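Local atomic coordinates of octaprenyl Pyrophosphate Synthase (Helicobacter pylori, PDB entry 3TC1), a protein that probably catalyses the magnesium-dependent elongation of an allylic diphosphate with isopentenyl diphosphate units to yield octaprenyl diphosphate. Residues Glu27-Ser30 against Lys31-Pro34; Phe114-Ser117 against Lys118-Glu121; Ile158-Lys162 against Thr163-Ile167; Tyr229-Leu232 against Tyr233-Leu236; Leu273-Ala276 against Gln277-Lys281. One frame throughout, in Å; residues are numbered along the deposited sequence.

Contact 1: residues Glu27-Ser30 against Lys31-Pro34; sequences ELFS and KIGP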
# COMPACT_ATOMS: atom_id res chain seq x y z
N GLU B 27 2.03 -3.87 -18.21
CA GLU B 27 1.17 -5.02 -18.48
C GLU B 27 0.04 -5.09 -17.46
O GLU B 27 -1.13 -5.27 -17.82
CB GLU B 27 1.98 -6.31 -18.45
CG GLU B 27 1.24 -7.53 -18.96
CD GLU B 27 2.03 -8.81 -18.78
OE1 GLU B 27 3.23 -8.82 -19.14
OE2 GLU B 27 1.45 -9.80 -18.29
N LEU B 28 0.38 -4.97 -16.18
CA LEU B 28 -0.62 -5.02 -15.12
C LEU B 28 -1.63 -3.89 -15.29
O LEU B 28 -2.85 -4.10 -15.22
CB LEU B 28 0.05 -4.90 -13.75
CG LEU B 28 1.11 -5.95 -13.39
CD1 LEU B 28 1.70 -5.63 -12.03
CD2 LEU B 28 0.48 -7.33 -13.40
N PHE B 29 -1.12 -2.68 -15.51
CA PHE B 29 -1.97 -1.50 -15.69
C PHE B 29 -2.97 -1.63 -16.84
O PHE B 29 -4.09 -1.12 -16.75
CB PHE B 29 -1.10 -0.25 -15.92
CG PHE B 29 -1.89 1.01 -16.09
CD1 PHE B 29 -2.70 1.49 -15.06
CD2 PHE B 29 -1.85 1.72 -17.29
CE1 PHE B 29 -3.46 2.66 -15.22
CE2 PHE B 29 -2.60 2.89 -17.46
CZ PHE B 29 -3.40 3.36 -16.43
N SER B 30 -2.57 -2.29 -17.93
CA SER B 30 -3.44 -2.45 -19.09
C SER B 30 -4.70 -3.27 -18.80
O SER B 30 -5.65 -3.23 -19.57
CB SER B 30 -2.68 -3.10 -20.25
OG SER B 30 -2.42 -4.47 -20.00
N LYS B 31 -4.70 -4.01 -17.69
CA LYS B 31 -5.86 -4.83 -17.35
C LYS B 31 -6.85 -4.17 -16.42
O LYS B 31 -7.87 -4.77 -16.06
CB LYS B 31 -5.41 -6.17 -16.77
CG LYS B 31 -4.84 -7.11 -17.82
CD LYS B 31 -5.86 -7.34 -18.93
CE LYS B 31 -5.30 -8.22 -20.03
NZ LYS B 31 -4.10 -7.61 -20.66
N ILE B 32 -6.56 -2.94 -16.01
CA ILE B 32 -7.46 -2.20 -15.14
C ILE B 32 -8.39 -1.43 -16.06
O ILE B 32 -7.94 -0.78 -17.01
CB ILE B 32 -6.71 -1.21 -14.24
CG1 ILE B 32 -5.67 -1.96 -13.41
CG2 ILE B 32 -7.69 -0.48 -13.33
CD1 ILE B 32 -4.82 -1.07 -12.53
N GLY B 33 -9.69 -1.51 -15.80
CA GLY B 33 -10.64 -0.83 -16.65
C GLY B 33 -10.93 0.61 -16.28
O GLY B 33 -10.40 1.13 -15.29
N PRO B 34 -11.80 1.28 -17.06
CA PRO B 34 -12.19 2.68 -16.85
C PRO B 34 -12.82 2.89 -15.49
O PRO B 34 -13.28 1.95 -14.86
CB PRO B 34 -13.20 2.91 -17.97
CG PRO B 34 -13.85 1.55 -18.10
CD PRO B 34 -12.64 0.66 -18.10
O HOH W 1 -5.69 0.72 -17.80
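A type I beta turn from Phe29 to Ile32 carries the chain out of helix 23-29 and illustrates how such a terminus is finished by its own neighbours. Ile32 N donates to Phe29 O at 3.2 Å and closes the turn; one residue earlier, Lys31 N donates to Leu28 O at 3.1 Å. In both, the donor stands well above the carbonyl plane. A serine adds to the C-terminal turn. With its hydroxyl set between backbone N and carbonyl carbon (chi1 72°), Ser30 folds back so that OG donates to Glu27 O at 2.7 Å, a carbonyl that Ser30 N reaches only weakly. Lys31 then bends at chi2 and chi4, curling its chain alongside the turn; its CB rests 3.6 Å from Leu28 O.

The apolar side of the turn is formed by Phe29 and Ile32, whose side chains cross at about a right angle, with CD1 of Phe29 4.2 Å from CD1 of Ile32. Phe29 also packs on Phe108 of helix 92-116 and on Ile13 and Ile17 of helix 3-18, whereas Leu28 reaches Phe143 of the second subunit. A water bridges the turn, placed to donate to Phe29 O and Ile32 O, and its oxygen sits above one face of the Phe29 ring, over the ring centre.

Contact 2: residues Phe114-Ser117 against Lys118-Glu121; sequences FELS and KMGE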
# COMPACT_ATOMS: atom_id res chain seq x y z
N PHE B 114 4.22 10.29 -3.93
CA PHE B 114 5.41 10.97 -4.42
C PHE B 114 4.98 12.30 -5.04
O PHE B 114 5.57 13.34 -4.76
CB PHE B 114 6.12 10.12 -5.47
CG PHE B 114 7.32 10.80 -6.08
CD1 PHE B 114 8.52 10.89 -5.38
CD2 PHE B 114 7.23 11.39 -7.34
CE1 PHE B 114 9.61 11.57 -5.93
CE2 PHE B 114 8.32 12.07 -7.89
CZ PHE B 114 9.51 12.16 -7.18
N GLU B 115 3.95 12.25 -5.87
CA GLU B 115 3.45 13.46 -6.51
C GLU B 115 2.77 14.36 -5.48
O GLU B 115 2.84 15.59 -5.57
CB GLU B 115 2.47 13.08 -7.63
CG GLU B 115 3.08 12.27 -8.77
CD GLU B 115 4.27 12.95 -9.42
OE1 GLU B 115 4.32 14.20 -9.42
OE2 GLU B 115 5.16 12.24 -9.93
N LEU B 116 2.12 13.74 -4.50
CA LEU B 116 1.42 14.48 -3.45
C LEU B 116 2.32 15.43 -2.66
O LEU B 116 1.90 16.52 -2.27
CB LEU B 116 0.75 13.48 -2.48
CG LEU B 116 -0.05 14.06 -1.31
CD1 LEU B 116 -1.17 14.96 -1.82
CD2 LEU B 116 -0.63 12.92 -0.48
N SER B 117 3.57 15.03 -2.45
CA SER B 117 4.52 15.85 -1.71
C SER B 117 4.75 17.23 -2.34
O SER B 117 5.32 18.12 -1.71
CB SER B 117 5.85 15.12 -1.60
OG SER B 117 6.42 14.92 -2.88
N LYS B 118 4.31 17.41 -3.58
CA LYS B 118 4.49 18.68 -4.28
C LYS B 118 3.29 19.59 -4.07
O LYS B 118 3.27 20.73 -4.53
CB LYS B 118 4.69 18.42 -5.77
CG LYS B 118 5.82 17.44 -6.09
CD LYS B 118 5.82 17.07 -7.57
CE LYS B 118 6.92 16.08 -7.89
NZ LYS B 118 6.84 15.59 -9.29
N MET B 119 2.28 19.07 -3.36
CA MET B 119 1.06 19.81 -3.10
C MET B 119 1.12 20.67 -1.84
O MET B 119 0.26 21.53 -1.63
CB MET B 119 -0.12 18.84 -2.97
CG MET B 119 -0.54 18.14 -4.26
SD MET B 119 -1.34 19.27 -5.42
CE MET B 119 -0.99 18.46 -6.96
N GLY B 120 2.13 20.46 -1.01
CA GLY B 120 2.22 21.23 0.21
C GLY B 120 1.74 20.38 1.38
O GLY B 120 0.97 19.44 1.20
N GLU B 121 2.21 20.71 2.58
CA GLU B 121 1.88 19.96 3.78
C GLU B 121 0.40 19.82 4.14
O GLU B 121 -0.03 18.75 4.56
CB GLU B 121 2.63 20.54 4.97
CG GLU B 121 2.42 19.78 6.26
CD GLU B 121 3.20 20.37 7.41
OE1 GLU B 121 3.01 21.57 7.70
OE2 GLU B 121 4.00 19.64 8.01
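Lys118 reaches back to Glu115 across a type I beta turn, Leu116 to Met119, that leads from helix 92-116 towards helix 121-144. The electrostatic part is a salt bridge between Lys118 NZ and Glu115 OE1 at 2.9 Å, made on the syn side, 27° out of the carboxylate plane. The two chains lie side by side and point the same way: Lys118 runs extended beyond CG, whereas Glu115 is bent at chi2 (-56°), which brings its carboxylate back to the ammonium. Glu115 OE2 has a second cationic partner in Lys111, so the acid is shared by two lysines and probably held firmly as a carboxylate.

Among the backbone bonds, Met119 N to Leu116 O at 2.8 Å closes the turn; Lys118 N to Glu115 O at 3.1 Å precedes it. Ser117 contributes a hydroxyl bond, OG to Phe114 O, at 2.6 Å. Gly120, at a positive phi (102°), is the N-cap of the next helix.

Apolar contact comes from Leu116 and Met119, side chains set roughly perpendicular, both resting on Ile65 of helix 53-80. Near the dimer interface, Phe114 packs on Ser128 of the second subunit. Lys118 NZ of the same chain as Phe114 approaches the Phe114 ring obliquely, 4.1 Å from Phe114 CE2.

Contact 3: residues Ile158-Lys162 against Thr163-Ile167; sequences ILEDK and TAHFI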
# COMPACT_ATOMS: atom_id res chain seq x y z
N ILE B 158 -17.29 2.30 10.02
CA ILE B 158 -16.71 1.71 8.82
C ILE B 158 -17.03 2.56 7.59
O ILE B 158 -16.15 2.83 6.77
CB ILE B 158 -17.24 0.27 8.59
CG1 ILE B 158 -16.73 -0.64 9.71
CG2 ILE B 158 -16.80 -0.23 7.21
CD1 ILE B 158 -17.29 -2.05 9.67
N LEU B 159 -18.29 2.98 7.46
CA LEU B 159 -18.69 3.80 6.32
C LEU B 159 -17.88 5.09 6.26
O LEU B 159 -17.43 5.51 5.19
CB LEU B 159 -20.18 4.15 6.38
CG LEU B 159 -21.03 3.43 5.33
CD1 LEU B 159 -20.98 1.94 5.63
CD2 LEU B 159 -22.47 3.93 5.35
N GLU B 160 -17.70 5.72 7.42
CA GLU B 160 -16.95 6.96 7.51
C GLU B 160 -15.47 6.75 7.16
O GLU B 160 -14.88 7.53 6.39
CB GLU B 160 -17.07 7.53 8.93
CG GLU B 160 -18.46 8.01 9.29
CD GLU B 160 -18.68 8.06 10.80
OE1 GLU B 160 -17.68 8.11 11.54
OE2 GLU B 160 -19.85 8.05 11.24
N ASP B 161 -14.88 5.70 7.71
CA ASP B 161 -13.47 5.40 7.44
C ASP B 161 -13.19 4.92 6.02
O ASP B 161 -12.24 5.39 5.39
CB ASP B 161 -12.94 4.36 8.43
CG ASP B 161 -12.65 4.95 9.79
OD1 ASP B 161 -12.55 6.19 9.90
OD2 ASP B 161 -12.49 4.18 10.76
N LYS B 162 -14.00 3.99 5.52
CA LYS B 162 -13.78 3.45 4.18
C LYS B 162 -14.26 4.29 3.01
O LYS B 162 -13.73 4.17 1.91
CB LYS B 162 -14.41 2.06 4.06
CG LYS B 162 -13.66 0.95 4.77
CD LYS B 162 -14.14 -0.41 4.31
CE LYS B 162 -13.89 -0.61 2.82
NZ LYS B 162 -14.42 -1.91 2.32
N THR B 163 -15.26 5.13 3.23
CA THR B 163 -15.79 5.93 2.13
C THR B 163 -15.95 7.43 2.33
O THR B 163 -15.45 8.22 1.53
CB THR B 163 -17.18 5.39 1.68
OG1 THR B 163 -17.06 4.03 1.27
CG2 THR B 163 -17.72 6.22 0.52
N ALA B 164 -16.66 7.83 3.37
CA ALA B 164 -16.95 9.24 3.61
C ALA B 164 -15.76 10.18 3.77
O ALA B 164 -15.68 11.19 3.08
CB ALA B 164 -17.89 9.38 4.79
N HIS B 165 -14.87 9.87 4.70
CA HIS B 165 -13.71 10.73 4.96
C HIS B 165 -12.77 10.98 3.79
O HIS B 165 -12.16 12.04 3.70
CB HIS B 165 -12.92 10.20 6.16
CG HIS B 165 -13.60 10.44 7.48
ND1 HIS B 165 -13.86 11.70 7.96
CD2 HIS B 165 -14.08 9.57 8.40
CE1 HIS B 165 -14.48 11.61 9.12
NE2 HIS B 165 -14.63 10.33 9.41
N PHE B 166 -12.64 10.00 2.90
CA PHE B 166 -11.78 10.17 1.74
C PHE B 166 -12.37 11.22 0.80
O PHE B 166 -11.66 12.09 0.29
CB PHE B 166 -11.59 8.82 1.04
CG PHE B 166 -10.73 8.88 -0.19
CD1 PHE B 166 -9.64 9.75 -0.26
CD2 PHE B 166 -10.98 8.04 -1.27
CE1 PHE B 166 -8.81 9.77 -1.39
CE2 PHE B 166 -10.17 8.06 -2.40
CZ PHE B 166 -9.08 8.93 -2.46
N ILE B 167 -13.68 11.14 0.56
CA ILE B 167 -14.32 12.13 -0.31
C ILE B 167 -14.22 13.49 0.38
O ILE B 167 -13.93 14.51 -0.25
CB ILE B 167 -15.81 11.77 -0.58
CG1 ILE B 167 -15.87 10.45 -1.36
CG2 ILE B 167 -16.49 12.88 -1.38
CD1 ILE B 167 -17.28 9.91 -1.57
O HOH W 2 -12.88 7.26 3.48
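The imidazole of His165 and the carboxylate of Asp161 lie side by side, pointing the same way, with their planes 39° apart; CD2 of His165 is 4.0 Å from Asp161 OD1. Closer still is a backbone group: Glu160 O approaches the His165 ring obliquely, 3.0 Å from CD2, while Glu160 CB lies 3.7 Å from that same carbon. The polar ends of both side chains have their strongest partners elsewhere: Asp161 in salt bridges to Arg133 and Arg136, His165 in a bond from ND1 to Glu168.

Beneath these groups the helix widens into a pi-type turn. Ala164 N donates to Leu159 O at 3.0 Å and His165 N to Glu160 O at 2.9 Å, each five residues on and both nearly straight, 169° at the hydrogen. Leu159 O is also gripped by Thr163 N, from above its carbonyl plane, so one acceptor serves two turn sizes. A water fills the next rung, donating to Asp161 O and accepting from Phe166 N at 2.8 Å. The axes of the short segments 158-162 and 163-167 are inclined by 36° across the widened turn. A Lys-Thr pair at such a distortion recalls the motif found near the active site of related trans-prenyl synthases; the Thr163 side chain is about 9 Å from a bound magnesium ion.

The bent helix 152-177 is embedded among others: Lys162 salt-bridges Glu138 of helix 121-144, Thr163 and Ala164 meet Gln197 and Met194 of helix 182-205, and Phe166 packs against Val66 and Ile69 of helix 53-80.

Contact 4: residues Tyr229-Leu232 against Tyr233-Leu236; sequences YLLL and YEKL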
# COMPACT_ATOMS: atom_id res chain seq x y z
N TYR B 229 -29.88 -4.41 6.47
CA TYR B 229 -29.91 -5.57 7.37
C TYR B 229 -29.98 -5.15 8.83
O TYR B 229 -30.64 -5.81 9.64
CB TYR B 229 -28.67 -6.44 7.12
CG TYR B 229 -28.70 -7.10 5.76
CD1 TYR B 229 -29.36 -8.31 5.56
CD2 TYR B 229 -28.10 -6.49 4.65
CE1 TYR B 229 -29.43 -8.90 4.30
CE2 TYR B 229 -28.17 -7.08 3.38
CZ TYR B 229 -28.84 -8.28 3.21
OH TYR B 229 -28.89 -8.86 1.97
N LEU B 230 -29.31 -4.05 9.16
CA LEU B 230 -29.33 -3.54 10.53
C LEU B 230 -30.74 -3.06 10.89
O LEU B 230 -31.27 -3.39 11.94
CB LEU B 230 -28.33 -2.39 10.66
CG LEU B 230 -26.87 -2.85 10.58
CD1 LEU B 230 -25.95 -1.69 10.24
CD2 LEU B 230 -26.49 -3.49 11.93
N LEU B 231 -31.33 -2.26 10.00
CA LEU B 231 -32.68 -1.74 10.24
C LEU B 231 -33.70 -2.87 10.27
O LEU B 231 -34.64 -2.86 11.07
CB LEU B 231 -33.04 -0.72 9.15
CG LEU B 231 -32.20 0.57 9.13
CD1 LEU B 231 -32.64 1.46 7.99
CD2 LEU B 231 -32.35 1.30 10.46
N LEU B 232 -33.53 -3.86 9.39
CA LEU B 232 -34.44 -5.01 9.35
C LEU B 232 -34.36 -5.79 10.66
O LEU B 232 -35.37 -6.11 11.27
CB LEU B 232 -34.09 -5.95 8.19
CG LEU B 232 -34.95 -7.22 8.13
CD1 LEU B 232 -36.42 -6.84 7.90
CD2 LEU B 232 -34.46 -8.14 7.02
N TYR B 233 -33.13 -6.09 11.08
CA TYR B 233 -32.90 -6.85 12.31
C TYR B 233 -33.60 -6.25 13.53
O TYR B 233 -34.09 -6.97 14.39
CB TYR B 233 -31.39 -6.93 12.60
CG TYR B 233 -31.07 -7.74 13.83
CD1 TYR B 233 -31.12 -9.14 13.79
CD2 TYR B 233 -30.77 -7.13 15.04
CE1 TYR B 233 -30.86 -9.89 14.93
CE2 TYR B 233 -30.51 -7.87 16.18
CZ TYR B 233 -30.56 -9.26 16.12
OH TYR B 233 -30.30 -10.00 17.23
N GLU B 234 -33.62 -4.92 13.60
CA GLU B 234 -34.27 -4.21 14.70
C GLU B 234 -35.80 -4.35 14.72
O GLU B 234 -36.43 -4.08 15.74
CB GLU B 234 -33.90 -2.73 14.64
CG GLU B 234 -32.49 -2.42 15.11
CD GLU B 234 -31.95 -1.10 14.57
OE1 GLU B 234 -32.74 -0.14 14.44
OE2 GLU B 234 -30.74 -1.02 14.29
N LYS B 235 -36.38 -4.78 13.60
CA LYS B 235 -37.84 -4.94 13.50
C LYS B 235 -38.31 -6.40 13.49
O LYS B 235 -39.48 -6.67 13.75
CB LYS B 235 -38.35 -4.29 12.21
CG LYS B 235 -38.00 -2.83 12.01
CD LYS B 235 -38.97 -1.91 12.72
CE LYS B 235 -38.67 -0.46 12.40
NZ LYS B 235 -38.72 -0.19 10.93
N LEU B 236 -37.41 -7.32 13.18
CA LEU B 236 -37.75 -8.74 13.11
C LEU B 236 -38.12 -9.37 14.44
O LEU B 236 -37.60 -8.99 15.48
CB LEU B 236 -36.59 -9.54 12.51
CG LEU B 236 -36.17 -9.26 11.07
CD1 LEU B 236 -34.94 -10.10 10.72
CD2 LEU B 236 -37.32 -9.57 10.12
O HOH W 3 -35.82 -0.33 11.43
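Tyr233 N donates to Tyr229 O at 2.9 Å, a bond of the last turn of helix 227-233. Tyr233 places its CG opposite the backbone N (chi1 -178°), and the ring is carried away from the preceding turn to meet Phe148, while CB stays packed on the carbonyl oxygens of Tyr229 and Leu230. Glu234 comes next: its N bonds Leu230 O at a longer 3.3 Å, and its extended chain passes alongside that carbonyl, CG 3.5 Å from Leu230 O, before OE1 reaches a salt bridge with Lys152.

At Lys235 the pattern tightens, for its N donates to Leu232 O, three residues back, at 2.9 Å and from above the carbonyl plane. The side chain bends at chi2 and chi4; CG touches Leu231 O, and NZ, whose salt bridge is to Glu271, weakly joins a water that donates to Leu231 O. Leu236 closes the segment. Its N approaches Leu232 O nearly in line with the carbonyl bond. Leu236 CD2 packs 3.6 Å from Leu232 CD1, and both side chains also touch Lys262 and Tyr266.

Two N-H groups therefore converge on Leu232 O from different directions, the water supplies Leu231 O with a donor, and the two leucines pack together on the buried side. The charged ends of Glu234 and Lys235, each paired with an opposite charge from another helix, would tie the end of helix 227-233 and the loop after it to helices 152-177 and 268-286.

Contact 5: residues Leu273-Ala276 against Gln277-Lys281; sequences LKTA and QVYSK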
# COMPACT_ATOMS: atom_id res chain seq x y z
N LEU B 273 -33.50 4.66 2.52
CA LEU B 273 -33.44 5.81 1.63
C LEU B 273 -33.52 7.13 2.39
O LEU B 273 -32.77 8.06 2.10
CB LEU B 273 -34.56 5.72 0.59
CG LEU B 273 -34.65 6.82 -0.47
CD1 LEU B 273 -33.31 6.97 -1.18
CD2 LEU B 273 -35.76 6.48 -1.46
N LYS B 274 -34.43 7.20 3.35
CA LYS B 274 -34.59 8.42 4.15
C LYS B 274 -33.34 8.74 4.96
O LYS B 274 -33.01 9.91 5.18
CB LYS B 274 -35.79 8.29 5.08
CG LYS B 274 -37.13 8.29 4.37
CD LYS B 274 -38.29 8.27 5.36
CE LYS B 274 -39.63 8.27 4.66
NZ LYS B 274 -39.84 9.51 3.85
N THR B 275 -32.63 7.71 5.42
CA THR B 275 -31.41 7.95 6.19
C THR B 275 -30.40 8.66 5.29
O THR B 275 -29.71 9.57 5.73
CB THR B 275 -30.82 6.62 6.71
OG1 THR B 275 -31.84 5.90 7.43
CG2 THR B 275 -29.64 6.88 7.64
N ALA B 276 -30.33 8.23 4.03
CA ALA B 276 -29.42 8.83 3.07
C ALA B 276 -29.83 10.26 2.71
O ALA B 276 -28.98 11.13 2.54
CB ALA B 276 -29.35 7.98 1.80
N GLN B 277 -31.14 10.48 2.58
CA GLN B 277 -31.65 11.81 2.24
C GLN B 277 -31.26 12.85 3.29
O GLN B 277 -31.09 14.03 2.96
CB GLN B 277 -33.18 11.77 2.08
CG GLN B 277 -33.65 10.88 0.93
CD GLN B 277 -35.16 10.87 0.76
OE1 GLN B 277 -35.90 10.69 1.72
NE2 GLN B 277 -35.62 11.03 -0.48
N VAL B 278 -31.13 12.43 4.54
CA VAL B 278 -30.73 13.36 5.59
C VAL B 278 -29.35 13.90 5.23
O VAL B 278 -29.11 15.10 5.26
CB VAL B 278 -30.64 12.66 6.97
CG1 VAL B 278 -30.03 13.61 8.00
CG2 VAL B 278 -32.02 12.21 7.42
N TYR B 279 -28.44 13.00 4.87
CA TYR B 279 -27.10 13.40 4.49
C TYR B 279 -27.09 14.22 3.21
O TYR B 279 -26.33 15.18 3.09
CB TYR B 279 -26.22 12.16 4.32
CG TYR B 279 -25.90 11.49 5.63
CD1 TYR B 279 -25.10 12.12 6.58
CD2 TYR B 279 -26.41 10.23 5.92
CE1 TYR B 279 -24.81 11.51 7.79
CE2 TYR B 279 -26.12 9.60 7.14
CZ TYR B 279 -25.32 10.26 8.07
OH TYR B 279 -25.04 9.66 9.27
N SER B 280 -27.93 13.84 2.26
CA SER B 280 -28.01 14.56 1.00
C SER B 280 -28.43 16.00 1.26
O SER B 280 -27.90 16.94 0.66
CB SER B 280 -29.02 13.88 0.06
OG SER B 280 -29.12 14.59 -1.16
N LYS B 281 -29.40 16.17 2.16
CA LYS B 281 -29.89 17.50 2.52
C LYS B 281 -28.78 18.30 3.19
O LYS B 281 -28.60 19.48 2.89
CB LYS B 281 -31.09 17.39 3.47
CG LYS B 281 -32.33 16.77 2.85
CD LYS B 281 -33.51 16.79 3.82
CE LYS B 281 -34.73 16.09 3.23
NZ LYS B 281 -35.24 16.75 2.00
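Ala276 and Tyr279 form the closely fitted side of this stretch of helix 268-286. Ala276 O lies at the edge of the Tyr279 ring, near its plane, and 3.4 Å from Tyr279 CB, while Thr275 O comes in obliquely, 3.4 Å from CD2. Tyr279 has its CG beside the backbone N (chi1 -71°), and this keeps the ring close to the preceding turn. The same Ala276 O accepts from Ser280 N at 2.9 Å, in the carbonyl plane, the regular helical bond; Ser280 OG turns elsewhere, to Ala299 O, and Thr275 OG1 returns to Glu271 O within its own helix.

The other side is looser and more exposed, with Lys274 and Val278 at the surface. Gln277 crosses Lys274 at a slant: its amide OE1 lies 3.6 Å from Lys274 CA and 3.8 Å from CG, van der Waals contacts with no bond between the two side chains, whereas Gln277 CG sits 3.2 Å from Leu273 O. Leu273 offers its CG to the amide carbon only at the margin of contact. Val278 N has its main bond to Lys274 O at 3.2 Å and a weak second one to Thr275 O, so this rung is less sharply defined. The lysine's ammonium makes a long, weak ion pair with Glu270.

Within the fold, Leu273 and Tyr279 rest on helix 182-205, through Ile199 and through Asn191, Met194 and Ile198 respectively, while Ala276, Gln277 and Ser280 pack on Ile303, in the loop after helix 293-301.

The five contacts sample one all-helical fold at different depths. The centre of contact 3 lies about 8 Å from that of the chain, the closest of the five, yet it is partly buried, as are contacts 2 and 5; contact 1 lies at the surface, and contact 4 is buried although peripheral. Contacts 1 and 2 are near twins, a serine hydroxyl and a type I turn ending a helix, and both touch the second subunit. Contacts 3 and 5 lie inside helices packed on helix 182-205, one distorted, the other regular. Contacts 3 and 4 both send charges to other helices, whereas contact 2 makes a salt bridge within itself.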